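Long-range contacts in HTH-type transcriptional repressor PhnF (Mycobacterium smegmatis, PDB 3F8M), which represses transcription of the phnDCE operon, which serves phosphate uptake, when phosphate is available to the cell, as a DNA-binding regulator of the GntR family: residues G97-G101 against L135-G139; G175-R180 against Q216-E222; E194-A200 against R225-R229. All coordinates share one frame; numbering follows the deposited sequence. Where two conformers were deposited one is given.

Contact 1: G97-G101 against L135-G139; sequences GLSAG and LTTDG
S99 and D138 meet where two antiparallel strands of the UTRA domain come together, the first residues of strand 100-111 lying against the last of strand 127-137. Backbone bonds carry the pairing. G101 and T136 form a hydrogen-bonded pair: G101 N donates to T136 O at 2.9 Å, and T136 N returns a bond to G101 O. A100 and T137 make the neighbouring non-hydrogen-bonded pair, with CA atoms 4.2 Å apart. One step further D138 N reaches S99 O at 3.1 Å with an N-H...O angle of 163°, extending the pairing beyond the regular strand. Weaker CA-H...O contacts fill in, the shortest from A100 CA to T136 O at 3.2 Å.

Side-chain bonds gather on one carboxylate oxygen. S99 OG stands between its own backbone N and carbonyl carbon (chi1 66°), facing D138 OD1. The 2.5 Å separation of S99 OG and D138 OD1 is unusually short, and D138 has two conformers, one of them described here, so the exact length is doubtful. S99 N adds a longer bond to the same oxygen, approaching on the syn side, 18° out of the carboxylate plane. A water joins S99 O, at 2.8 Å, to the hydroxyl of T136.

Beyond these bonds the side chains touch little: the methyl L98 CD2 lies 3.9 Å from the carboxylate oxygen D138 OD2. A100 packs on helix 89-94.

The firm chemistry is thus in the backbone, D138 N to S99 O and the G101/T136 pair; in this conformer the two donors on OD1 would probably also stabilise the carboxylate charge.

Contact 2: G175-R180 against Q216-E222; sequences GIAFTR and QDDVAIE
R180, the second residue of a classic beta bulge of the UTRA domain in which T179 and R180 both face Y214, pairs with D218 as strand 180-188 begins. The guanidinium meets the aspartate side-on in a salt bridge: NH2 lies 2.9 Å from D218 OD1 and NE 3.3 Å from the same oxygen. That oxygen lies in the guanidinium plane, whereas the carboxylate plane is turned 47° from it. The R180 chain runs extended from CB and bends at chi3 (65°), which swings the group round to D218. R180 also makes a cation-pi contact with Y214, and its strand pairs with one of the second subunit, carrying the sheet across the dimer interface.

F178 and I221 cross obliquely. I221 CD1 sits over one ring face, 3.9 Å from the centroid, in a CH-pi contact, and I221 CG2 touches F178 CE1. E222 OE2 approaches the ring edge, but its stronger partner is S213. I176 and I221 slide past each other in opposite directions, I176 CG2 3.7 Å from I221 CG1.

Q216 grips the 175-180 backbone with both ends of its amide. A bend at chi2 presents this group to the chain: NE2 donates to G175 O at 2.9 Å, nearly within the amide plane, and OE1 accepts from A177 N at 2.8 Å, with an N-H...O angle of 169°.

Contact 3: E194-A200 against R225-R229; sequences EAALLGA and RSLYR
E194 and R225 form a salt bridge between helix 192-198 and strand 220-229, part of a helix-on-sheet packing in the UTRA domain. The short segments 194-198 and 225-229 have axes 10.4 Å apart at closest approach, with 60° between their N-to-C directions.

The side chain of E194 can be followed outward. Its CB points toward the strand and lies 3.7 Å from L227 CD2. CG stays beside that same methyl, and CD comes closest to it, at 3.4 Å, so a single leucine methyl covers the glutamate from CB to CD, the leucine crossing it at about a right angle. The chain is extended beyond CG, which carries the carboxylate past L227 to R225. There OE2 receives both terminal nitrogens of the arginine end-on, NH1 at 2.8 Å and NH2 at 2.9 Å. The NH1 bond runs nearly along the C-O axis, the NH2 bond uses the syn lone pair, and the two flat groups are only 19° from coplanar. OE1 also lies against L227 CD2, at 3.5 Å, and finds its hydrogen bond elsewhere in the structure. R225 itself arrives from the opposite direction, with CG anti to its backbone N (chi1 -179°) and the chain straight as far as NE.

One helical turn on, L198 CD1 rests 3.9 Å from L227 O, while L198 also packs on V134 of strand 127-137 and R141 of strand 140-150. The helix closes in a Schellman motif at G199, and R229 is bound to this end. Its NH2 makes a salt bridge with D231, while NH1 faces the helix terminus. Both carbonyl oxygens there lie at the guanidinium edge: NH1 donates to L198 O at 3.0 Å, and more weakly to G199 O.

In the fold
From the N terminus, contact 1 comes first: it closes the loop from the start of strand 100-111, through helix 114-120, to the end of strand 127-137, ending before contact 2 opens. Contact 2 then starts in the loop after helix 167-173 and contact 3 on helix 192-198; both close on strand 220-229, so their spans cross, with segments alternating along the chain. All three reach the same six-stranded antiparallel sheet: contact 1 at its outer strand 100-111, contact 2 near its other outer strand 180-188, with centres about 28 Å apart. Contact 3 ties helix 192-198 to strand 220-229, inside the sheet, and touches contact 1, L135 CD1 packing 3.4 Å from Y228 OH.

Contact 1: G97-G101 against L135-G139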
loop_
_atom_site.group_PDB
_atom_site.type_symbol
_atom_site.label_atom_id
_atom_site.label_comp_id
_atom_site.label_asym_id
_atom_site.label_seq_id
_atom_site.Cartn_x
_atom_site.Cartn_y
_atom_site.Cartn_z
ATOM N N GLY A 97 -7.032 -13.540 -15.034
ATOM C CA GLY A 97 -6.597 -14.477 -16.078
ATOM C C GLY A 97 -5.088 -14.644 -16.115
ATOM O O GLY A 97 -4.509 -14.830 -17.189
ATOM N N LEU A 98 -4.459 -14.590 -14.935
ATOM C CA LEU A 98 -3.002 -14.651 -14.768
ATOM C C LEU A 98 -2.601 -15.906 -13.973
ATOM O O LEU A 98 -3.299 -16.271 -13.038
ATOM C CB LEU A 98 -2.506 -13.406 -14.005
ATOM C CG LEU A 98 -2.702 -12.011 -14.622
ATOM C CD1 LEU A 98 -2.376 -10.883 -13.610
ATOM C CD2 LEU A 98 -1.854 -11.861 -15.907
ATOM N N SER A 99 -1.458 -16.512 -14.310
ATOM C CA SER A 99 -1.010 -17.791 -13.717
ATOM C C SER A 99 -0.028 -17.688 -12.533
ATOM O O SER A 99 1.213 -17.634 -12.722
ATOM C CB SER A 99 -0.336 -18.626 -14.785
ATOM O OG SER A 99 0.848 -17.968 -15.182
ATOM N N ALA A 100 -0.556 -17.739 -11.324
ATOM C CA ALA A 100 0.270 -17.513 -10.143
ATOM C C ALA A 100 0.684 -18.814 -9.462
ATOM O O ALA A 100 -0.032 -19.810 -9.534
ATOM C CB ALA A 100 -0.479 -16.644 -9.166
ATOM N N GLY A 101 1.850 -18.807 -8.815
ATOM C CA GLY A 101 2.247 -19.971 -8.012
ATOM C C GLY A 101 3.052 -19.611 -6.788
ATOM O O GLY A 101 3.343 -18.443 -6.551
ATOM N N LEU A 135 6.537 -16.140 -4.262
ATOM C CA LEU A 135 5.328 -16.075 -5.066
ATOM C C LEU A 135 5.756 -15.733 -6.503
ATOM O O LEU A 135 6.682 -14.935 -6.700
ATOM C CB LEU A 135 4.444 -14.962 -4.507
ATOM C CG LEU A 135 3.960 -15.088 -3.038
ATOM C CD1 LEU A 135 2.936 -14.013 -2.602
ATOM C CD2 LEU A 135 3.421 -16.498 -2.689
ATOM N N THR A 136 5.069 -16.321 -7.482
ATOM C CA THR A 136 5.467 -16.178 -8.901
ATOM C C THR A 136 4.224 -15.912 -9.723
ATOM O O THR A 136 3.106 -16.241 -9.317
ATOM C CB THR A 136 6.066 -17.476 -9.465
ATOM O OG1 THR A 136 5.065 -18.529 -9.393
ATOM C CG2 THR A 136 7.253 -17.884 -8.654
ATOM N N THR A 137 4.421 -15.268 -10.858
ATOM C CA THR A 137 3.370 -15.180 -11.864
ATOM C C THR A 137 4.008 -15.244 -13.246
ATOM O O THR A 137 4.987 -14.558 -13.494
ATOM C CB THR A 137 2.544 -13.890 -11.726
ATOM O OG1 THR A 137 1.532 -13.852 -12.731
ATOM C CG2 THR A 137 3.405 -12.658 -11.841
ATOM N N ASP A 138 3.462 -16.077 -14.134
ATOM C CA ASP A 138 3.911 -16.093 -15.530
ATOM C C ASP A 138 5.410 -16.272 -15.664
ATOM O O ASP A 138 6.088 -15.559 -16.460
ATOM C CB ASP A 138 3.477 -14.790 -16.186
ATOM C CG ASP A 138 1.988 -14.674 -16.264
ATOM O OD1 ASP A 138 1.317 -15.637 -15.813
ATOM O OD2 ASP A 138 1.479 -13.643 -16.778
ATOM N N GLY A 139 5.959 -17.201 -14.871
ATOM C CA GLY A 139 7.391 -17.432 -14.889
ATOM C C GLY A 139 8.311 -16.419 -14.201
ATOM O O GLY A 139 9.555 -16.556 -14.294
HETATM O O HOH W 1 3.547 -18.988 -11.943
#

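Contact 2: G175-R180 against Q216-E222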
loop_
_atom_site.group_PDB
_atom_site.type_symbol
_atom_site.label_atom_id
_atom_site.label_comp_id
_atom_site.label_asym_id
_atom_site.label_seq_id
_atom_site.Cartn_x
_atom_site.Cartn_y
_atom_site.Cartn_z
ATOM N N GLY A 175 -10.061 -25.645 11.571
ATOM C CA GLY A 175 -11.109 -25.045 12.420
ATOM C C GLY A 175 -10.758 -23.672 12.965
ATOM O O GLY A 175 -11.312 -23.224 13.977
ATOM N N ILE A 176 -9.817 -23.001 12.310
ATOM C CA ILE A 176 -9.312 -21.701 12.782
ATOM C C ILE A 176 -9.745 -20.671 11.766
ATOM O O ILE A 176 -9.366 -20.744 10.588
ATOM C CB ILE A 176 -7.766 -21.726 12.949
ATOM C CG1 ILE A 176 -7.368 -22.797 13.972
ATOM C CG2 ILE A 176 -7.204 -20.325 13.308
ATOM C CD1 ILE A 176 -5.865 -23.153 13.984
ATOM N N ALA A 177 -10.547 -19.716 12.201
ATOM C CA ALA A 177 -11.137 -18.760 11.260
ATOM C C ALA A 177 -10.339 -17.465 11.293
ATOM O O ALA A 177 -9.937 -17.025 12.376
ATOM C CB ALA A 177 -12.575 -18.468 11.620
ATOM N N PHE A 178 -10.150 -16.860 10.122
ATOM C CA PHE A 178 -9.435 -15.586 10.029
ATOM C C PHE A 178 -10.468 -14.525 10.281
ATOM O O PHE A 178 -11.309 -14.271 9.427
ATOM C CB PHE A 178 -8.747 -15.420 8.658
ATOM C CG PHE A 178 -7.478 -16.237 8.519
ATOM C CD1 PHE A 178 -6.225 -15.655 8.729
ATOM C CD2 PHE A 178 -7.534 -17.588 8.169
ATOM C CE1 PHE A 178 -5.047 -16.420 8.617
ATOM C CE2 PHE A 178 -6.368 -18.359 8.035
ATOM C CZ PHE A 178 -5.108 -17.770 8.264
ATOM N N THR A 179 -10.405 -13.946 11.478
ATOM C CA THR A 179 -11.444 -13.052 11.984
ATOM C C THR A 179 -10.986 -11.587 11.931
ATOM O O THR A 179 -11.746 -10.708 11.531
ATOM C CB THR A 179 -11.875 -13.491 13.399
ATOM O OG1 THR A 179 -12.209 -14.892 13.366
ATOM C CG2 THR A 179 -13.082 -12.675 13.923
ATOM N N ARG A 180 -9.723 -11.337 12.261
ATOM C CA ARG A 180 -9.174 -9.973 12.211
ATOM C C ARG A 180 -7.729 -10.007 11.683
ATOM O O ARG A 180 -6.929 -10.840 12.154
ATOM C CB ARG A 180 -9.232 -9.356 13.620
ATOM C CG ARG A 180 -8.772 -7.913 13.755
ATOM C CD ARG A 180 -9.211 -7.393 15.126
ATOM N NE ARG A 180 -8.558 -8.094 16.223
ATOM C CZ ARG A 180 -7.401 -7.715 16.724
ATOM N NH1 ARG A 180 -6.815 -6.653 16.211
ATOM N NH2 ARG A 180 -6.843 -8.372 17.735
ATOM N N GLN A 216 -11.086 -16.598 15.737
ATOM C CA GLN A 216 -12.421 -16.345 16.314
ATOM C C GLN A 216 -12.378 -16.070 17.831
ATOM O O GLN A 216 -13.313 -15.459 18.378
ATOM C CB GLN A 216 -13.388 -17.489 15.964
ATOM C CG GLN A 216 -13.000 -18.864 16.524
ATOM C CD GLN A 216 -12.217 -19.719 15.517
ATOM O OE1 GLN A 216 -11.290 -19.237 14.869
ATOM N NE2 GLN A 216 -12.588 -21.000 15.399
ATOM N N ASP A 217 -11.319 -16.518 18.500
ATOM C CA ASP A 217 -11.106 -16.207 19.908
ATOM C C ASP A 217 -10.148 -15.040 20.135
ATOM O O ASP A 217 -9.701 -14.825 21.267
ATOM C CB ASP A 217 -10.562 -17.428 20.633
ATOM C CG ASP A 217 -11.534 -18.579 20.625
ATOM O OD1 ASP A 217 -12.748 -18.313 20.747
ATOM O OD2 ASP A 217 -11.090 -19.740 20.466
ATOM N N ASP A 218 -9.804 -14.335 19.058
ATOM C CA ASP A 218 -8.791 -13.289 19.092
ATOM C C ASP A 218 -7.414 -13.808 19.526
ATOM O O ASP A 218 -6.660 -13.100 20.197
ATOM C CB ASP A 218 -9.249 -12.162 20.029
ATOM C CG ASP A 218 -8.745 -10.824 19.597
ATOM O OD1 ASP A 218 -8.691 -10.553 18.361
ATOM O OD2 ASP A 218 -8.401 -10.048 20.510
ATOM N N VAL A 219 -7.099 -15.057 19.174
ATOM C CA VAL A 219 -5.785 -15.623 19.435
ATOM C C VAL A 219 -4.995 -15.498 18.127
ATOM O O VAL A 219 -5.546 -15.760 17.062
ATOM C CB VAL A 219 -5.873 -17.086 19.870
ATOM C CG1 VAL A 219 -4.505 -17.637 20.223
ATOM C CG2 VAL A 219 -6.841 -17.244 21.080
ATOM N N ALA A 220 -3.733 -15.064 18.227
ATOM C CA ALA A 220 -2.900 -14.843 17.033
ATOM C C ALA A 220 -2.709 -16.148 16.248
ATOM O O ALA A 220 -2.463 -17.196 16.812
ATOM C CB ALA A 220 -1.567 -14.222 17.390
ATOM N N ILE A 221 -2.847 -16.044 14.935
ATOM C CA ILE A 221 -2.689 -17.178 14.012
ATOM C C ILE A 221 -1.239 -17.199 13.466
ATOM O O ILE A 221 -0.631 -18.268 13.336
ATOM C CB ILE A 221 -3.736 -17.033 12.858
ATOM C CG1 ILE A 221 -5.176 -17.204 13.389
ATOM C CG2 ILE A 221 -3.486 -17.983 11.648
ATOM C CD1 ILE A 221 -6.273 -16.765 12.326
ATOM N N GLU A 222 -0.719 -16.015 13.123
ATOM C CA GLU A 222 0.531 -15.873 12.344
ATOM C C GLU A 222 1.018 -14.442 12.465
ATOM O O GLU A 222 0.243 -13.522 12.801
ATOM C CB GLU A 222 0.297 -16.131 10.832
ATOM C CG GLU A 222 -0.720 -15.110 10.260
ATOM C CD GLU A 222 -0.861 -15.059 8.758
ATOM O OE1 GLU A 222 -0.071 -15.697 8.011
ATOM O OE2 GLU A 222 -1.770 -14.312 8.339
#

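Contact 3: E194-A200 against R225-R229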
loop_
_atom_site.group_PDB
_atom_site.type_symbol
_atom_site.label_atom_id
_atom_site.label_comp_id
_atom_site.label_asym_id
_atom_site.label_seq_id
_atom_site.Cartn_x
_atom_site.Cartn_y
_atom_site.Cartn_z
ATOM N N GLU A 194 17.381 -11.009 -0.750
ATOM C CA GLU A 194 16.028 -10.770 -1.285
ATOM C C GLU A 194 16.098 -10.457 -2.795
ATOM O O GLU A 194 15.227 -10.871 -3.602
ATOM C CB GLU A 194 15.343 -9.649 -0.519
ATOM C CG GLU A 194 14.960 -10.023 0.973
ATOM C CD GLU A 194 14.650 -8.819 1.838
ATOM O OE1 GLU A 194 15.107 -7.692 1.524
ATOM O OE2 GLU A 194 13.921 -8.977 2.853
ATOM N N ALA A 195 17.138 -9.717 -3.152
ATOM C CA ALA A 195 17.351 -9.342 -4.538
ATOM C C ALA A 195 17.623 -10.580 -5.364
ATOM O O ALA A 195 16.983 -10.762 -6.407
ATOM C CB ALA A 195 18.485 -8.341 -4.647
ATOM N N ALA A 196 18.488 -11.479 -4.877
ATOM C CA ALA A 196 18.776 -12.718 -5.580
ATOM C C ALA A 196 17.553 -13.637 -5.738
ATOM O O ALA A 196 17.370 -14.253 -6.828
ATOM C CB ALA A 196 19.941 -13.462 -4.913
ATOM N N LEU A 197 16.714 -13.692 -4.689
ATOM C CA LEU A 197 15.488 -14.535 -4.720
ATOM C C LEU A 197 14.462 -13.979 -5.688
ATOM O O LEU A 197 13.682 -14.722 -6.274
ATOM C CB LEU A 197 14.839 -14.590 -3.324
ATOM C CG LEU A 197 15.663 -15.459 -2.369
ATOM C CD1 LEU A 197 15.179 -15.208 -0.896
ATOM C CD2 LEU A 197 15.558 -16.910 -2.776
ATOM N N LEU A 198 14.502 -12.672 -5.911
ATOM C CA LEU A 198 13.375 -12.040 -6.596
ATOM C C LEU A 198 13.748 -11.401 -7.945
ATOM O O LEU A 198 12.949 -10.643 -8.485
ATOM C CB LEU A 198 12.713 -11.011 -5.688
ATOM C CG LEU A 198 12.072 -11.513 -4.385
ATOM C CD1 LEU A 198 11.458 -10.324 -3.739
ATOM C CD2 LEU A 198 10.991 -12.611 -4.672
ATOM N N GLY A 199 14.943 -11.700 -8.433
ATOM C CA GLY A 199 15.447 -11.204 -9.752
ATOM C C GLY A 199 15.612 -9.714 -9.807
ATOM O O GLY A 199 15.451 -9.092 -10.872
ATOM N N ALA A 200 15.945 -9.124 -8.663
ATOM C CA ALA A 200 15.906 -7.682 -8.484
ATOM C C ALA A 200 17.304 -7.136 -8.217
ATOM O O ALA A 200 18.279 -7.878 -8.213
ATOM C CB ALA A 200 14.904 -7.300 -7.326
ATOM N N ARG A 225 5.411 -11.488 7.079
ATOM C CA ARG A 225 6.117 -10.427 6.355
ATOM C C ARG A 225 6.085 -10.787 4.868
ATOM O O ARG A 225 6.485 -11.898 4.478
ATOM C CB ARG A 225 7.555 -10.373 6.856
ATOM C CG ARG A 225 8.434 -9.272 6.213
ATOM C CD ARG A 225 9.880 -9.552 6.571
ATOM N NE ARG A 225 10.801 -8.512 6.139
ATOM C CZ ARG A 225 11.518 -8.499 5.014
ATOM N NH1 ARG A 225 11.427 -9.458 4.100
ATOM N NH2 ARG A 225 12.335 -7.458 4.799
ATOM N N SER A 226 5.652 -9.845 4.010
ATOM C CA SER A 226 5.636 -10.121 2.576
ATOM C C SER A 226 6.395 -8.981 1.889
ATOM O O SER A 226 6.077 -7.821 2.134
ATOM C CB SER A 226 4.204 -10.185 2.095
ATOM O OG SER A 226 3.412 -11.024 2.935
ATOM N N LEU A 227 7.427 -9.300 1.108
ATOM C CA LEU A 227 8.188 -8.299 0.393
ATOM C C LEU A 227 7.873 -8.520 -1.091
ATOM O O LEU A 227 8.227 -9.571 -1.642
ATOM C CB LEU A 227 9.677 -8.446 0.685
ATOM C CG LEU A 227 10.612 -7.418 0.036
ATOM C CD1 LEU A 227 10.658 -6.131 0.890
ATOM C CD2 LEU A 227 12.032 -7.970 -0.220
ATOM N N TYR A 228 7.178 -7.555 -1.718
ATOM C CA TYR A 228 6.715 -7.707 -3.105
ATOM C C TYR A 228 7.413 -6.687 -4.004
ATOM O O TYR A 228 7.624 -5.561 -3.573
ATOM C CB TYR A 228 5.226 -7.402 -3.172
ATOM C CG TYR A 228 4.256 -8.418 -2.582
ATOM C CD1 TYR A 228 3.926 -9.568 -3.299
ATOM C CD2 TYR A 228 3.644 -8.207 -1.348
ATOM C CE1 TYR A 228 3.022 -10.500 -2.791
ATOM C CE2 TYR A 228 2.715 -9.145 -0.817
ATOM C CZ TYR A 228 2.424 -10.278 -1.559
ATOM O OH TYR A 228 1.534 -11.233 -1.117
ATOM N N ARG A 229 7.757 -7.087 -5.227
ATOM C CA ARG A 229 8.319 -6.128 -6.211
ATOM C C ARG A 229 7.216 -5.169 -6.594
ATOM O O ARG A 229 6.133 -5.591 -6.993
ATOM C CB ARG A 229 8.803 -6.863 -7.465
ATOM C CG ARG A 229 10.087 -7.668 -7.277
ATOM C CD ARG A 229 10.407 -8.434 -8.570
ATOM N NE ARG A 229 10.582 -7.482 -9.684
ATOM C CZ ARG A 229 11.656 -7.451 -10.468
ATOM N NH1 ARG A 229 12.648 -8.307 -10.268
ATOM N NH2 ARG A 229 11.738 -6.565 -11.464
#